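Local coordinates for protein Amy13K (Eubacterium rectale DSM 17629, PDB 6B3P) that binds starch and its malto-oligosaccharides through two family 26 carbohydrate-binding modules, probably holding a cell-surface alpha-amylase of a gut bacterium on its substrate, at residues A17-Y20 / P26-E29; M35-T38 / W44-M47; V73-K78 / A83-D88; D176-S181 / L189-T194. All coordinates share one frame; numbering follows the deposited sequence.

Contact 1. Residues A17-Y20 / P26-E29. With GLC (alpha-D-glucopyranose), chain C; GLC (alpha-D-glucopyranose), chain B.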
loop_
_atom_site.group_PDB
_atom_site.type_symbol
_atom_site.label_atom_id
_atom_site.label_comp_id
_atom_site.label_asym_id
_atom_site.label_seq_id
_atom_site.Cartn_x
_atom_site.Cartn_y
_atom_site.Cartn_z
ATOM N N ALA A 17 11.348 8.772 7.970
ATOM C CA ALA A 17 11.910 7.576 8.584
ATOM C C ALA A 17 13.273 7.279 7.968
ATOM O O ALA A 17 13.381 7.063 6.759
ATOM C CB ALA A 17 10.969 6.389 8.407
ATOM N N TYR A 18 14.305 7.278 8.806
ATOM C CA TYR A 18 15.651 6.912 8.386
ATOM C C TYR A 18 15.947 5.494 8.854
ATOM O O TYR A 18 15.837 5.184 10.040
ATOM C CB TYR A 18 16.685 7.892 8.942
ATOM C CG TYR A 18 18.110 7.559 8.567
ATOM C CD1 TYR A 18 18.570 7.744 7.271
ATOM C CD2 TYR A 18 19.000 7.072 9.513
ATOM C CE1 TYR A 18 19.873 7.445 6.926
ATOM C CE2 TYR A 18 20.304 6.769 9.179
ATOM C CZ TYR A 18 20.735 6.957 7.884
ATOM O OH TYR A 18 22.034 6.659 7.548
ATOM N N ILE A 19 16.320 4.640 7.907
ATOM C CA ILE A 19 16.536 3.224 8.173
ATOM C C ILE A 19 17.955 2.860 7.767
ATOM O O ILE A 19 18.417 3.271 6.703
ATOM C CB ILE A 19 15.513 2.349 7.412
ATOM C CG1 ILE A 19 14.093 2.678 7.886
ATOM C CG2 ILE A 19 15.812 0.857 7.602
ATOM C CD1 ILE A 19 13.000 2.126 7.001
ATOM N N TYR A 20 18.654 2.105 8.611
ATOM C CA TYR A 20 20.046 1.782 8.319
ATOM C C TYR A 20 20.540 0.463 8.903
ATOM O O TYR A 20 20.073 0.009 9.951
ATOM C CB TYR A 20 20.957 2.911 8.809
ATOM C CG TYR A 20 21.057 3.037 10.318
ATOM C CD1 TYR A 20 22.015 2.328 11.035
ATOM C CD2 TYR A 20 20.207 3.878 11.023
ATOM C CE1 TYR A 20 22.118 2.449 12.406
ATOM C CE2 TYR A 20 20.303 4.004 12.397
ATOM C CZ TYR A 20 21.264 3.287 13.084
ATOM O OH TYR A 20 21.379 3.393 14.454
ATOM N N PRO A 26 18.372 1.988 3.053
ATOM C CA PRO A 26 17.303 1.658 2.099
ATOM C C PRO A 26 16.209 2.720 1.948
ATOM O O PRO A 26 15.516 2.719 0.928
ATOM C CB PRO A 26 16.713 0.360 2.667
ATOM C CG PRO A 26 17.132 0.316 4.086
ATOM C CD PRO A 26 18.457 1.002 4.143
ATOM N N ALA A 27 16.044 3.595 2.936
ATOM C CA ALA A 27 15.065 4.676 2.830
ATOM C C ALA A 27 15.729 5.968 2.359
ATOM O O ALA A 27 15.095 7.025 2.327
ATOM C CB ALA A 27 14.355 4.891 4.167
ATOM N N GLY A 28 17.008 5.875 1.998
ATOM C CA GLY A 28 17.747 7.000 1.451
ATOM C C GLY A 28 18.660 7.648 2.470
ATOM O O GLY A 28 18.589 7.343 3.659
ATOM N N GLU A 29 19.533 8.533 1.995
ATOM C CA GLU A 29 20.404 9.300 2.878
ATOM C C GLU A 29 19.569 10.093 3.875
ATOM O O GLU A 29 18.386 10.344 3.639
ATOM C CB GLU A 29 21.298 10.249 2.077
ATOM C CG GLU A 29 22.379 9.559 1.258
ATOM C CD GLU A 29 23.320 10.542 0.586
ATOM O OE1 GLU A 29 23.171 11.763 0.810
ATOM O OE2 GLU A 29 24.209 10.095 -0.167
HETATM C C1 GLC C . 22.625 7.592 12.344
HETATM C C2 GLC C . 22.923 7.076 13.727
HETATM C C3 GLC C . 24.300 6.445 13.809
HETATM C C4 GLC C . 24.495 5.452 12.673
HETATM C C5 GLC C . 24.115 6.070 11.339
HETATM C C6 GLC C . 24.225 5.123 10.149
HETATM O O2 GLC C . 22.776 8.141 14.608
HETATM O O3 GLC C . 24.495 5.849 15.054
HETATM O O4 GLC C . 25.840 5.030 12.698
HETATM O O5 GLC C . 22.808 6.554 11.421
HETATM O O6 GLC C . 23.923 5.711 8.915
HETATM C C1 GLC B . 22.482 12.610 10.805
HETATM C C2 GLC B . 21.678 12.133 11.997
HETATM C C3 GLC B . 22.364 10.913 12.592
HETATM C C4 GLC B . 22.614 9.848 11.543
HETATM C C5 GLC B . 23.329 10.443 10.352
HETATM C C6 GLC B . 23.497 9.379 9.279
HETATM O O2 GLC B . 21.508 13.169 12.936
HETATM O O3 GLC B . 21.599 10.366 13.617
HETATM O O4 GLC B . 23.351 8.787 12.096
HETATM O O5 GLC B . 22.602 11.537 9.886
HETATM O O6 GLC B . 24.000 9.858 8.068
HETATM O O HOH W 1 17.521 5.036 5.081
#
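Ile19 meets both Pro26 and Ala27, and this apolar part of the contact is small. Its CG2 branch touches CG of the proline ring at 3.8 Å, the two side chains crossing at about a right angle, while CD1, at the far end of the other branch, reaches Ala27 CB. A chi1 of -62° splits the branches in this way: CG2 lies opposite the backbone N and CG1 opposite the carbonyl carbon. Ala27 CB also lies against Ala17 O.

Polar linkage between strand 16-20 and the loop runs through one bridging water. It donates to Ile19 O at 2.6 Å and to Gly28 O at 2.9 Å, and accepts from Ala27 N at 3.0 Å, so three bonds fix its place. Gly28 takes a positive phi (102°), at which a CB would press on the carbonyl O of Ala27.

Aromatic contacts face the sugar. The Tyr18 ring has CG swung opposite its backbone N (chi1 179°), which carries it along the loop: CE1 brings the ring edge to 3.5 Å from Gly28 O. At the outer end, Tyr18 OH and O6 of the chain C glucose share a hydrogen bond of 2.5 Å, with O6 in the ring plane. Tyr20 instead offers a face to the same glucose, whose O5 sits 3.7 Å above it, offset toward the rim; Asp72 holds the Tyr20 hydroxyl, and Trp30 meets the Tyr18 ring edge-to-face.

One tyrosine face lying against the glucose and a hydrogen bond at the other's hydroxyl are consistent with recognition of both the sugar ring and its hydroxymethyl group.

Contact 2. Residues M35-T38 / W44-M47. With EDO (1,2-ethanediol), chain L.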
loop_
_atom_site.group_PDB
_atom_site.type_symbol
_atom_site.label_atom_id
_atom_site.label_comp_id
_atom_site.label_asym_id
_atom_site.label_seq_id
_atom_site.Cartn_x
_atom_site.Cartn_y
_atom_site.Cartn_z
ATOM N N MET A 35 7.345 10.663 5.389
ATOM C CA MET A 35 6.123 9.928 5.684
ATOM C C MET A 35 4.909 10.785 5.346
ATOM O O MET A 35 4.830 11.951 5.735
ATOM C CB MET A 35 6.099 9.509 7.154
ATOM C CG MET A 35 7.377 8.823 7.606
ATOM S SD MET A 35 7.372 8.326 9.336
ATOM C CE MET A 35 6.260 6.924 9.288
ATOM N N THR A 36 3.966 10.195 4.617
ATOM C CA THR A 36 2.793 10.918 4.135
ATOM C C THR A 36 1.641 10.789 5.123
ATOM O O THR A 36 1.480 9.753 5.765
ATOM C CB THR A 36 2.344 10.397 2.750
ATOM O OG1 THR A 36 3.452 10.430 1.844
ATOM C CG2 THR A 36 1.203 11.240 2.185
ATOM N N ALA A 37 0.852 11.855 5.243
ATOM C CA ALA A 37 -0.328 11.857 6.105
ATOM C C ALA A 37 -1.191 10.630 5.842
ATOM O O ALA A 37 -1.590 10.369 4.707
ATOM C CB ALA A 37 -1.140 13.133 5.896
ATOM N N THR A 38 -1.465 9.879 6.900
ATOM C CA THR A 38 -2.197 8.625 6.790
ATOM C C THR A 38 -3.669 8.870 6.474
ATOM O O THR A 38 -4.349 9.609 7.187
ATOM C CB THR A 38 -2.085 7.806 8.091
ATOM O OG1 THR A 38 -0.707 7.680 8.459
ATOM C CG2 THR A 38 -2.694 6.427 7.915
ATOM N N TRP A 44 -1.510 10.780 12.202
ATOM C CA TRP A 44 -0.601 9.702 11.805
ATOM C C TRP A 44 0.057 9.975 10.455
ATOM O O TRP A 44 -0.521 10.644 9.596
ATOM C CB TRP A 44 -1.345 8.367 11.736
ATOM C CG TRP A 44 -1.763 7.821 13.069
ATOM C CD1 TRP A 44 -2.863 8.175 13.794
ATOM C CD2 TRP A 44 -1.090 6.809 13.831
ATOM N NE1 TRP A 44 -2.915 7.452 14.961
ATOM C CE2 TRP A 44 -1.839 6.606 15.007
ATOM C CE3 TRP A 44 0.073 6.059 13.633
ATOM C CZ2 TRP A 44 -1.464 5.681 15.979
ATOM C CZ3 TRP A 44 0.444 5.142 14.602
ATOM C CH2 TRP A 44 -0.322 4.961 15.759
ATOM N N TYR A 45 1.266 9.447 10.284
ATOM C CA TYR A 45 1.980 9.515 9.014
ATOM C C TYR A 45 2.532 8.142 8.676
ATOM O O TYR A 45 2.915 7.384 9.568
ATOM C CB TYR A 45 3.101 10.550 9.074
ATOM C CG TYR A 45 2.571 11.930 9.327
ATOM C CD1 TYR A 45 2.246 12.340 10.611
ATOM C CD2 TYR A 45 2.364 12.814 8.279
ATOM C CE1 TYR A 45 1.742 13.599 10.849
ATOM C CE2 TYR A 45 1.862 14.074 8.504
ATOM C CZ TYR A 45 1.549 14.466 9.792
ATOM O OH TYR A 45 1.047 15.729 10.019
ATOM N N THR A 46 2.577 7.837 7.385
ATOM C CA THR A 46 2.875 6.489 6.917
ATOM C C THR A 46 3.906 6.497 5.798
ATOM O O THR A 46 3.858 7.347 4.909
ATOM C CB THR A 46 1.596 5.780 6.410
ATOM O OG1 THR A 46 0.649 5.675 7.480
ATOM C CG2 THR A 46 1.914 4.383 5.878
ATOM N N MET A 47 4.835 5.544 5.852
ATOM C CA MET A 47 5.759 5.296 4.748
ATOM C C MET A 47 5.793 3.809 4.421
ATOM O O MET A 47 5.653 2.961 5.306
ATOM C CB MET A 47 7.172 5.794 5.077
ATOM C CG MET A 47 7.858 5.078 6.239
ATOM S SD MET A 47 8.766 3.594 5.750
ATOM C CE MET A 47 10.188 4.309 4.932
HETATM C C1 EDO L . 0.667 16.009 13.473
HETATM O O1 EDO L . -0.158 16.698 12.519
HETATM C C2 EDO L . 0.789 16.837 14.750
HETATM O O2 EDO L . 1.516 18.044 14.482
HETATM O O HOH W 2 5.487 8.897 2.234
#
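Met35 can be followed from CB to CE as it packs against Tyr45 and Met47. Its CB rests against Tyr45 CB at 3.7 Å. CG, set opposite the carbonyl carbon (chi1 -50°), passes alongside CB and CG of Met47. The chain stays extended to SD and then bends at chi3 (73°), turning CE back to within 3.4 Å of Tyr45 O and 3.9 Å of Met47 CG. The two methionines cross at a slant; Ile5 and Tyr7 of strand 2-8 also touch Met35.

The backbones pair antiparallel. Thr36 and Thr46 form a hydrogen-bonded pair, with Thr46 N giving the shorter bond, 2.7 Å to Thr36 O. Ala37 and Tyr45 follow as a non-hydrogen-bonded pair, and Ala37 CB lies by CE2 of the tyrosine ring. Next, Thr38 N donates to Trp44 O almost straight (176°), although it approaches from above the carbonyl plane.

Beyond the backbone, Thr38 OG1 donates to Thr46 OG1 at 2.6 Å, the two side chains crossing near a right angle. Thr46 OG1 is also bonded to Asn6 OD1, so the two threonine hydroxyls lead on to a side-chain amide oxygen in the neighbouring strand 2-8. Antiparallel pairing of two strands consecutive in the chain, 33-37 and 44-50, makes this a beta hairpin within the beta sheet of the first starch-binding module.

Contact 3. Residues V73-K78 / A83-D88. With EDO (1,2-ethanediol), chain M.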
loop_
_atom_site.group_PDB
_atom_site.type_symbol
_atom_site.label_atom_id
_atom_site.label_comp_id
_atom_site.label_asym_id
_atom_site.label_seq_id
_atom_site.Cartn_x
_atom_site.Cartn_y
_atom_site.Cartn_z
ATOM N N VAL A 73 15.473 2.788 17.230
ATOM C CA VAL A 73 14.849 1.524 17.620
ATOM C C VAL A 73 15.118 0.453 16.564
ATOM O O VAL A 73 15.262 0.754 15.378
ATOM C CB VAL A 73 13.324 1.660 17.829
ATOM C CG1 VAL A 73 13.028 2.650 18.947
ATOM C CG2 VAL A 73 12.621 2.070 16.537
ATOM N N THR A 74 15.178 -0.799 17.010
ATOM C CA THR A 74 15.494 -1.923 16.137
ATOM C C THR A 74 14.250 -2.489 15.459
ATOM O O THR A 74 13.234 -2.738 16.107
ATOM C CB THR A 74 16.190 -3.063 16.921
ATOM O OG1 THR A 74 17.430 -2.591 17.460
ATOM C CG2 THR A 74 16.460 -4.270 16.023
ATOM N N LEU A 75 14.345 -2.679 14.147
ATOM C CA LEU A 75 13.340 -3.411 13.389
ATOM C C LEU A 75 13.866 -4.821 13.125
ATOM O O LEU A 75 14.739 -5.018 12.279
ATOM C CB LEU A 75 13.020 -2.700 12.072
ATOM C CG LEU A 75 12.696 -1.205 12.144
ATOM C CD1 LEU A 75 12.408 -0.676 10.742
ATOM C CD2 LEU A 75 11.531 -0.924 13.089
ATOM N N SER A 76 13.344 -5.797 13.860
ATOM C CA SER A 76 13.826 -7.172 13.762
ATOM C C SER A 76 13.219 -7.864 12.546
ATOM O O SER A 76 12.355 -8.731 12.675
ATOM C CB SER A 76 13.501 -7.940 15.044
ATOM O OG SER A 76 14.125 -7.338 16.167
ATOM N N THR A 77 13.699 -7.480 11.367
ATOM C CA THR A 77 13.097 -7.889 10.099
ATOM C C THR A 77 13.723 -9.131 9.463
ATOM O O THR A 77 13.193 -9.649 8.478
ATOM C CB THR A 77 13.187 -6.753 9.066
ATOM O OG1 THR A 77 14.508 -6.200 9.086
ATOM C CG2 THR A 77 12.180 -5.663 9.376
ATOM N N LYS A 78 14.844 -9.602 10.000
ATOM C CA LYS A 78 15.575 -10.693 9.356
ATOM C C LYS A 78 14.696 -11.919 9.118
ATOM O O LYS A 78 14.100 -12.463 10.046
ATOM C CB LYS A 78 16.794 -11.099 10.182
ATOM C CG LYS A 78 17.641 -12.165 9.496
ATOM C CD LYS A 78 18.894 -12.503 10.278
ATOM C CE LYS A 78 19.756 -13.493 9.507
ATOM N NZ LYS A 78 20.975 -13.896 10.257
ATOM N N ALA A 83 6.303 -6.734 7.260
ATOM C CA ALA A 83 6.258 -6.161 8.602
ATOM C C ALA A 83 5.582 -4.795 8.592
ATOM O O ALA A 83 5.936 -3.930 7.792
ATOM C CB ALA A 83 7.663 -6.048 9.179
ATOM N N GLU A 84 4.598 -4.616 9.469
ATOM C CA GLU A 84 3.993 -3.305 9.685
ATOM C C GLU A 84 4.180 -2.873 11.132
ATOM O O GLU A 84 3.891 -3.636 12.055
ATOM C CB GLU A 84 2.506 -3.305 9.332
ATOM C CG GLU A 84 1.876 -1.928 9.485
ATOM C CD GLU A 84 0.499 -1.817 8.857
ATOM O OE1 GLU A 84 -0.098 -2.859 8.518
ATOM O OE2 GLU A 84 0.014 -0.676 8.704
ATOM N N TYR A 85 4.656 -1.645 11.314
ATOM C CA TYR A 85 4.904 -1.093 12.640
ATOM C C TYR A 85 4.035 0.131 12.896
ATOM O O TYR A 85 3.718 0.885 11.976
ATOM C CB TYR A 85 6.378 -0.712 12.803
ATOM C CG TYR A 85 7.335 -1.881 12.820
ATOM C CD1 TYR A 85 7.609 -2.563 13.997
ATOM C CD2 TYR A 85 7.977 -2.292 11.660
ATOM C CE1 TYR A 85 8.489 -3.629 14.016
ATOM C CE2 TYR A 85 8.857 -3.355 11.669
ATOM C CZ TYR A 85 9.111 -4.020 12.848
ATOM O OH TYR A 85 9.989 -5.081 12.860
ATOM N N TRP A 86 3.655 0.313 14.157
ATOM C CA TRP A 86 3.017 1.541 14.616
ATOM C C TRP A 86 3.862 2.149 15.726
ATOM O O TRP A 86 4.196 1.462 16.692
ATOM C CB TRP A 86 1.601 1.274 15.126
ATOM C CG TRP A 86 0.616 0.909 14.053
ATOM C CD1 TRP A 86 -0.263 1.746 13.429
ATOM C CD2 TRP A 86 0.405 -0.389 13.483
ATOM N NE1 TRP A 86 -1.004 1.050 12.507
ATOM C CE2 TRP A 86 -0.613 -0.260 12.519
ATOM C CE3 TRP A 86 0.983 -1.643 13.694
ATOM C CZ2 TRP A 86 -1.068 -1.342 11.768
ATOM C CZ3 TRP A 86 0.529 -2.717 12.945
ATOM C CH2 TRP A 86 -0.486 -2.558 11.994
ATOM N N PHE A 87 4.220 3.422 15.589
ATOM C CA PHE A 87 4.964 4.102 16.640
ATOM C C PHE A 87 4.114 5.194 17.276
ATOM O O PHE A 87 3.830 6.220 16.664
ATOM C CB PHE A 87 6.267 4.693 16.106
ATOM C CG PHE A 87 7.246 5.038 17.187
ATOM C CD1 PHE A 87 7.100 6.202 17.926
ATOM C CD2 PHE A 87 8.299 4.189 17.481
ATOM C CE1 PHE A 87 7.991 6.520 18.933
ATOM C CE2 PHE A 87 9.198 4.501 18.487
ATOM C CZ PHE A 87 9.043 5.668 19.213
ATOM N N ASP A 88 3.717 4.939 18.517
ATOM C CA ASP A 88 2.883 5.847 19.292
ATOM C C ASP A 88 3.353 5.786 20.743
ATOM O O ASP A 88 2.739 5.128 21.582
ATOM C CB ASP A 88 1.403 5.458 19.164
ATOM C CG ASP A 88 0.475 6.402 19.909
ATOM O OD1 ASP A 88 0.939 7.470 20.350
ATOM O OD2 ASP A 88 -0.727 6.082 20.037
HETATM C C1 EDO M . 11.126 -15.464 11.341
HETATM O O1 EDO M . 10.908 -16.796 11.826
HETATM C C2 EDO M . 12.313 -15.449 10.384
HETATM O O2 EDO M . 13.483 -14.993 11.082
HETATM O O HOH W 3 9.743 -7.670 11.898
#
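Tyr85 OH shares a hydrogen bond of 2.8 Å with a water that also donates to Ser76 O at 2.9 Å, so a single solvent molecule bridges the tip of the ring to the chain just past strand 73-75. The hydroxyl lies close to this bend as well: Tyr85 OH is 3.8 Å from Leu75 CA and 4.2 Å from Thr77 CG2. Ser76 is the centre of an inverse gamma turn, closed by a weak bond from Thr77 N to Leu75 O. Thr77 OG1 itself is held by Thr55 O.

Leu75 lies over one face of the Tyr85 ring. Its CD2 stands 3.9 Å from the ring centroid and only 11° off the normal, a CH-pi contact over the centre of the face. In the beta sandwich of the first starch-binding module, strands 73-75 and 82-87 face each other through side chains; Leu75 CA and Tyr85 CA are 8.8 Å apart, and both residues also touch Leu91.

The Tyr85 side chain starts out toward strand 73-75, and with CG opposite the carbonyl carbon (chi1 -68°) its hydroxyl arrives at the turn. Further along, Val73 CG1 approaches the Phe87 ring at its edge, 4.3 Å from CE2, while Leu61 also touches this ring.

Contact 4. Residues D176-S181 / L189-T194. With GLC (alpha-D-glucopyranose), chain D.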
loop_
_atom_site.group_PDB
_atom_site.type_symbol
_atom_site.label_atom_id
_atom_site.label_comp_id
_atom_site.label_asym_id
_atom_site.label_seq_id
_atom_site.Cartn_x
_atom_site.Cartn_y
_atom_site.Cartn_z
ATOM N N ASP A 176 -5.891 -11.007 -16.466
ATOM C CA ASP A 176 -5.680 -12.273 -15.779
ATOM C C ASP A 176 -6.208 -12.145 -14.360
ATOM O O ASP A 176 -6.485 -11.041 -13.890
ATOM C CB ASP A 176 -4.197 -12.652 -15.735
ATOM C CG ASP A 176 -3.623 -12.948 -17.104
ATOM O OD1 ASP A 176 -4.350 -13.504 -17.951
ATOM O OD2 ASP A 176 -2.433 -12.636 -17.326
ATOM N N ASN A 177 -6.338 -13.271 -13.672
ATOM C CA ASN A 177 -6.586 -13.241 -12.241
ATOM C C ASN A 177 -5.483 -12.476 -11.529
ATOM O O ASN A 177 -4.306 -12.799 -11.682
ATOM C CB ASN A 177 -6.660 -14.647 -11.668
ATOM C CG ASN A 177 -7.906 -15.388 -12.088
ATOM O OD1 ASN A 177 -8.678 -14.926 -12.932
ATOM N ND2 ASN A 177 -8.104 -16.557 -11.495
ATOM N N ILE A 178 -5.867 -11.467 -10.756
ATOM C CA ILE A 178 -4.917 -10.716 -9.944
ATOM C C ILE A 178 -4.994 -11.208 -8.506
ATOM O O ILE A 178 -5.998 -11.000 -7.833
ATOM C CB ILE A 178 -5.199 -9.202 -9.991
ATOM C CG1 ILE A 178 -5.179 -8.695 -11.436
ATOM C CG2 ILE A 178 -4.173 -8.441 -9.152
ATOM C CD1 ILE A 178 -5.966 -7.426 -11.637
ATOM N N ASP A 179 -3.934 -11.862 -8.043
ATOM C CA ASP A 179 -3.886 -12.370 -6.677
ATOM C C ASP A 179 -3.289 -11.318 -5.751
ATOM O O ASP A 179 -2.085 -11.062 -5.778
ATOM C CB ASP A 179 -3.080 -13.667 -6.606
ATOM C CG ASP A 179 -3.695 -14.783 -7.432
ATOM O OD1 ASP A 179 -4.918 -14.739 -7.688
ATOM O OD2 ASP A 179 -2.953 -15.708 -7.819
ATOM N N VAL A 180 -4.145 -10.713 -4.935
ATOM C CA VAL A 180 -3.743 -9.612 -4.068
ATOM C C VAL A 180 -3.260 -10.119 -2.714
ATOM O O VAL A 180 -4.032 -10.689 -1.943
ATOM C CB VAL A 180 -4.909 -8.617 -3.855
ATOM C CG1 VAL A 180 -4.500 -7.474 -2.925
ATOM C CG2 VAL A 180 -5.388 -8.072 -5.195
ATOM N N SER A 181 -1.975 -9.913 -2.442
ATOM C CA SER A 181 -1.423 -10.147 -1.113
ATOM C C SER A 181 -1.504 -8.867 -0.292
ATOM O O SER A 181 -0.840 -7.879 -0.604
ATOM C CB SER A 181 0.027 -10.629 -1.196
ATOM O OG SER A 181 0.111 -11.895 -1.827
ATOM N N LEU A 189 -1.434 -1.245 -5.096
ATOM C CA LEU A 189 -0.953 -1.968 -6.271
ATOM C C LEU A 189 -1.303 -1.240 -7.567
ATOM O O LEU A 189 -2.258 -0.467 -7.617
ATOM C CB LEU A 189 -1.543 -3.378 -6.305
ATOM C CG LEU A 189 -1.228 -4.281 -5.112
ATOM C CD1 LEU A 189 -2.111 -5.517 -5.146
ATOM C CD2 LEU A 189 0.239 -4.673 -5.110
ATOM N N TRP A 190 -0.513 -1.496 -8.608
ATOM C CA TRP A 190 -0.765 -0.966 -9.944
ATOM C C TRP A 190 -0.824 -2.116 -10.943
ATOM O O TRP A 190 0.045 -2.990 -10.939
ATOM C CB TRP A 190 0.322 0.030 -10.349
ATOM C CG TRP A 190 0.333 1.284 -9.537
ATOM C CD1 TRP A 190 -0.250 2.474 -9.862
ATOM C CD2 TRP A 190 0.960 1.478 -8.264
ATOM N NE1 TRP A 190 -0.025 3.398 -8.869
ATOM C CE2 TRP A 190 0.716 2.811 -7.878
ATOM C CE3 TRP A 190 1.704 0.654 -7.415
ATOM C CZ2 TRP A 190 1.188 3.338 -6.677
ATOM C CZ3 TRP A 190 2.174 1.180 -6.223
ATOM C CH2 TRP A 190 1.913 2.509 -5.867
ATOM N N VAL A 191 -1.842 -2.114 -11.800
ATOM C CA VAL A 191 -2.036 -3.196 -12.761
ATOM C C VAL A 191 -2.148 -2.667 -14.189
ATOM O O VAL A 191 -2.808 -1.659 -14.441
ATOM C CB VAL A 191 -3.295 -4.024 -12.429
ATOM C CG1 VAL A 191 -3.406 -5.236 -13.352
ATOM C CG2 VAL A 191 -3.269 -4.468 -10.970
ATOM N N THR A 192 -1.484 -3.357 -15.113
ATOM C CA THR A 192 -1.567 -3.041 -16.535
ATOM C C THR A 192 -1.775 -4.304 -17.360
ATOM O O THR A 192 -1.416 -5.402 -16.933
ATOM C CB THR A 192 -0.292 -2.337 -17.037
ATOM O OG1 THR A 192 0.836 -3.202 -16.859
ATOM C CG2 THR A 192 -0.060 -1.038 -16.283
ATOM N N GLY A 193 -2.355 -4.139 -18.544
ATOM C CA GLY A 193 -2.480 -5.228 -19.493
ATOM C C GLY A 193 -3.832 -5.907 -19.461
ATOM O O GLY A 193 -4.751 -5.460 -18.776
ATOM N N THR A 194 -3.943 -6.992 -20.219
ATOM C CA THR A 194 -5.156 -7.795 -20.273
ATOM C C THR A 194 -4.755 -9.266 -20.225
ATOM O O THR A 194 -3.601 -9.580 -19.930
ATOM C CB THR A 194 -5.980 -7.492 -21.542
ATOM O OG1 THR A 194 -5.149 -7.623 -22.701
ATOM C CG2 THR A 194 -6.545 -6.079 -21.480
HETATM C C1 GLC D . -13.215 -15.586 -12.240
HETATM C C2 GLC D . -11.877 -16.255 -12.385
HETATM C C3 GLC D . -11.946 -17.684 -11.907
HETATM C C4 GLC D . -12.521 -17.748 -10.521
HETATM C C5 GLC D . -13.858 -17.055 -10.492
HETATM C C6 GLC D . -14.474 -17.081 -9.111
HETATM O O2 GLC D . -11.450 -16.174 -13.719
HETATM O O3 GLC D . -10.667 -18.237 -11.887
HETATM O O4 GLC D . -12.586 -19.101 -10.087
HETATM O O5 GLC D . -13.682 -15.728 -10.920
HETATM O O6 GLC D . -15.759 -16.517 -9.061
#
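Ile178 and Val191 face each other across the interior of a beta sandwich in the second starch-binding module, strand 178-180 belonging to one sheet and strand 188-192 to the other. The segments run nearly antiparallel, 169° apart, with Ile178 CA and Val191 CA separated by 8.5 Å, a spacing bridged by side chains.

Apolar contacts come in two pairs. Ile178 CD1 and Val191 CG1 reach toward each other tip to tip at 3.8 Å, with Val191 CG2 also near CD1. Extending chi2 of Ile178 (156°) carries CD1 inward. One step along, Val180 CG1 meets Leu189 CD1 at 3.8 Å, but these side chains are set at a slant, and CD1 lies near both valine methyls. Ile105 touches Val180 and Val191 from the adjoining strand 101-108.

At the loop end, the carboxylate of Asp176 is turned to the loop after strand 188-192, where Gly196 N bonds to OD1.

Polar contacts with sugar lie beyond Asp176, at Asn177. Its amide addresses two neighbouring hydroxyls of the chain D glucose, a sugar that is also hydrogen-bonded to Tyr119 OH: Asn177 OD1 accepts from O2 at 3.1 Å, and Asn177 ND2 donates to O3 at 3.1 Å with an N-H...O angle of 171°.

How the contacts relate
Contacts 1, 2 and 3 follow one another along the first starch-binding module and reach one sheet; contact 4 comes last, in the second module, its centre about 25 to 29 Å from theirs. Contacts 1 and 2 lie about 15 Å apart between centres and join through neighbouring strands 16-20 and 33-37, where Ala17 N packs on Met35 CG at 4.0 Å. Contact 2 meets contact 3 through Trp44 CZ3 and Trp86 CD1, 3.7 Å apart. Contacts 1 and 3 do not touch, their nearest atoms being about 5 Å apart. Contacts 1 and 4 each hold glycan-binding residues on opposite sides of the chain's centre, consistent with two separate starch sites in one chain.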